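Local coordinates for protein interleukin 22 (Danio rerio, PDB 4O6K) that probably acts as a secreted interleukin-10-family cytokine that signals through cell-surface receptors in immune defence, as human IL-22 does, at residues A52-Y57 and K105-N110. Residues are numbered along the deposited sequence; the frame is centred on the assembly and turned at random.
Sequences ARILKY and KQFKRN
Tyr57 reaches across from helix 47-62 and meets both Phe107 and Lys108 of helix 102-117. The two helices belong to the all-helical bundle of an IL-10-family cytokine, a fold closely similar to that of human IL-22. Their segments run in broadly the same direction, 29° apart, with axes 10.5 Å from each other. At this spacing side chains alone bridge the gap.

The CB of Tyr57 points toward the other helix, and with CG anti to the backbone N (chi1 -162°) the ring continues that way. Lys108 CG lies over one face of the ring, toward its rim. It sits 3.9 Å from the centroid of the Tyr57 ring, close to the normal, which makes a CH-pi contact. Lys108 CD comes closest, 3.3 Å from Tyr57 CE1. The aliphatic part of the lysine does the touching here, not its ammonium group. The Tyr57 and Phe107 rings stand almost perpendicular, with planes at 88° and centroids 6.0 Å apart. The nearest atoms, Tyr57 CD2 and Phe107 CE2, are 3.7 Å apart, and Tyr57 CD2 lies near the plane of the Phe107 ring, at its edge. Replacing Tyr57 with an alanine would probably open a gap beside Phe107 and leave the Lys108 chain without its aromatic support.

Phe107 is buried. Leu33 and Pro35 from the loops also touch it, and its ring meets that of Tyr58. The Tyr57 ring additionally stacks with His61. Ile54 packs over one face of the Phe107 ring, toward the rim, with Ile54 CG2 4.1 Å from Phe107 CD2.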
# COMPACT_ATOMS: atom_id res chain seq x y z
N ALA A 52 3.95 -6.31 1.94
CA ALA A 52 5.11 -5.45 2.12
C ALA A 52 5.82 -5.20 0.80
O ALA A 52 6.42 -4.14 0.58
CB ALA A 52 6.08 -6.05 3.13
N ARG A 53 5.76 -6.18 -0.09
CA ARG A 53 6.39 -6.07 -1.40
C ARG A 53 5.55 -5.14 -2.28
O ARG A 53 6.08 -4.38 -3.09
CB ARG A 53 6.55 -7.44 -2.05
CG ARG A 53 7.64 -7.48 -3.09
CD ARG A 53 8.96 -7.29 -2.37
NE ARG A 53 10.07 -6.92 -3.24
CZ ARG A 53 11.34 -7.22 -2.97
NH1 ARG A 53 11.65 -7.88 -1.86
NH2 ARG A 53 12.31 -6.85 -3.80
N ILE A 54 4.24 -5.23 -2.11
CA ILE A 54 3.30 -4.33 -2.78
C ILE A 54 3.48 -2.90 -2.26
O ILE A 54 3.40 -1.94 -3.03
CB ILE A 54 1.84 -4.78 -2.57
CG1 ILE A 54 1.60 -6.14 -3.24
CG2 ILE A 54 0.87 -3.75 -3.11
CD1 ILE A 54 0.22 -6.71 -3.00
N LEU A 55 3.75 -2.78 -0.96
CA LEU A 55 4.01 -1.49 -0.34
C LEU A 55 5.24 -0.84 -0.97
O LEU A 55 5.27 0.36 -1.21
CB LEU A 55 4.20 -1.64 1.17
CG LEU A 55 4.48 -0.34 1.92
CD1 LEU A 55 3.34 0.65 1.72
CD2 LEU A 55 4.70 -0.61 3.40
N LYS A 56 6.25 -1.67 -1.23
CA LYS A 56 7.47 -1.24 -1.89
C LYS A 56 7.17 -0.60 -3.24
O LYS A 56 7.69 0.47 -3.57
CB LYS A 56 8.41 -2.42 -2.11
CG LYS A 56 9.71 -2.09 -2.82
CD LYS A 56 10.67 -3.27 -2.74
CE LYS A 56 11.98 -2.97 -3.44
NZ LYS A 56 12.61 -1.74 -2.87
N TYR A 57 6.32 -1.27 -4.01
CA TYR A 57 5.90 -0.78 -5.31
C TYR A 57 5.13 0.52 -5.19
O TYR A 57 5.26 1.42 -6.02
CB TYR A 57 5.06 -1.84 -6.03
CG TYR A 57 4.95 -1.62 -7.52
CD1 TYR A 57 5.92 -2.10 -8.39
CD2 TYR A 57 3.88 -0.92 -8.06
CE1 TYR A 57 5.83 -1.90 -9.75
CE2 TYR A 57 3.78 -0.72 -9.43
CZ TYR A 57 4.76 -1.21 -10.27
OH TYR A 57 4.66 -1.01 -11.62
N LYS A 105 2.52 -9.69 -8.61
CA LYS A 105 2.45 -9.50 -10.05
C LYS A 105 1.07 -9.02 -10.48
O LYS A 105 0.95 -8.21 -11.35
CB LYS A 105 2.86 -10.75 -10.79
CG LYS A 105 4.34 -10.89 -11.01
CD LYS A 105 4.73 -12.31 -11.22
CE LYS A 105 4.39 -13.09 -9.98
NZ LYS A 105 5.52 -13.50 -9.14
N GLN A 106 0.05 -9.51 -9.83
CA GLN A 106 -1.32 -9.11 -10.18
C GLN A 106 -1.54 -7.63 -10.04
O GLN A 106 -2.07 -6.99 -10.93
CB GLN A 106 -2.35 -9.84 -9.35
CG GLN A 106 -3.77 -9.51 -9.73
CD GLN A 106 -4.78 -10.17 -8.82
OE1 GLN A 106 -4.69 -11.32 -8.54
NE2 GLN A 106 -5.72 -9.43 -8.34
N PHE A 107 -1.12 -7.09 -8.92
CA PHE A 107 -1.22 -5.68 -8.69
C PHE A 107 -0.50 -4.90 -9.78
O PHE A 107 -1.06 -4.02 -10.38
CB PHE A 107 -0.72 -5.28 -7.33
CG PHE A 107 -0.71 -3.82 -7.15
CD1 PHE A 107 -1.88 -3.15 -7.08
CD2 PHE A 107 0.46 -3.10 -7.12
CE1 PHE A 107 -1.90 -1.80 -6.96
CE2 PHE A 107 0.47 -1.75 -7.00
CZ PHE A 107 -0.72 -1.09 -6.93
N LYS A 108 0.75 -5.25 -9.99
CA LYS A 108 1.55 -4.63 -10.98
C LYS A 108 0.93 -4.68 -12.37
O LYS A 108 0.85 -3.70 -13.07
CB LYS A 108 2.90 -5.30 -10.98
CG LYS A 108 3.74 -5.02 -9.76
CD LYS A 108 5.21 -5.14 -10.08
CE LYS A 108 5.82 -6.35 -9.42
NZ LYS A 108 7.11 -6.15 -8.73
N ARG A 109 0.44 -5.87 -12.71
CA ARG A 109 -0.27 -6.13 -13.94
C ARG A 109 -1.49 -5.27 -14.10
O ARG A 109 -1.64 -4.63 -15.07
CB ARG A 109 -0.64 -7.60 -14.06
CG ARG A 109 -1.42 -7.97 -15.30
CD ARG A 109 -1.40 -9.46 -15.55
NE ARG A 109 -2.17 -10.18 -14.58
CZ ARG A 109 -1.65 -10.92 -13.64
NH1 ARG A 109 -0.37 -11.01 -13.53
NH2 ARG A 109 -2.41 -11.53 -12.81
N ASN A 110 -2.36 -5.26 -13.12
CA ASN A 110 -3.60 -4.48 -13.11
C ASN A 110 -3.34 -2.98 -13.07
O ASN A 110 -4.09 -2.20 -13.67
CB ASN A 110 -4.49 -4.91 -11.95
CG ASN A 110 -5.05 -6.31 -12.14
OD1 ASN A 110 -5.02 -6.86 -13.25
ND2 ASN A 110 -5.57 -6.90 -11.07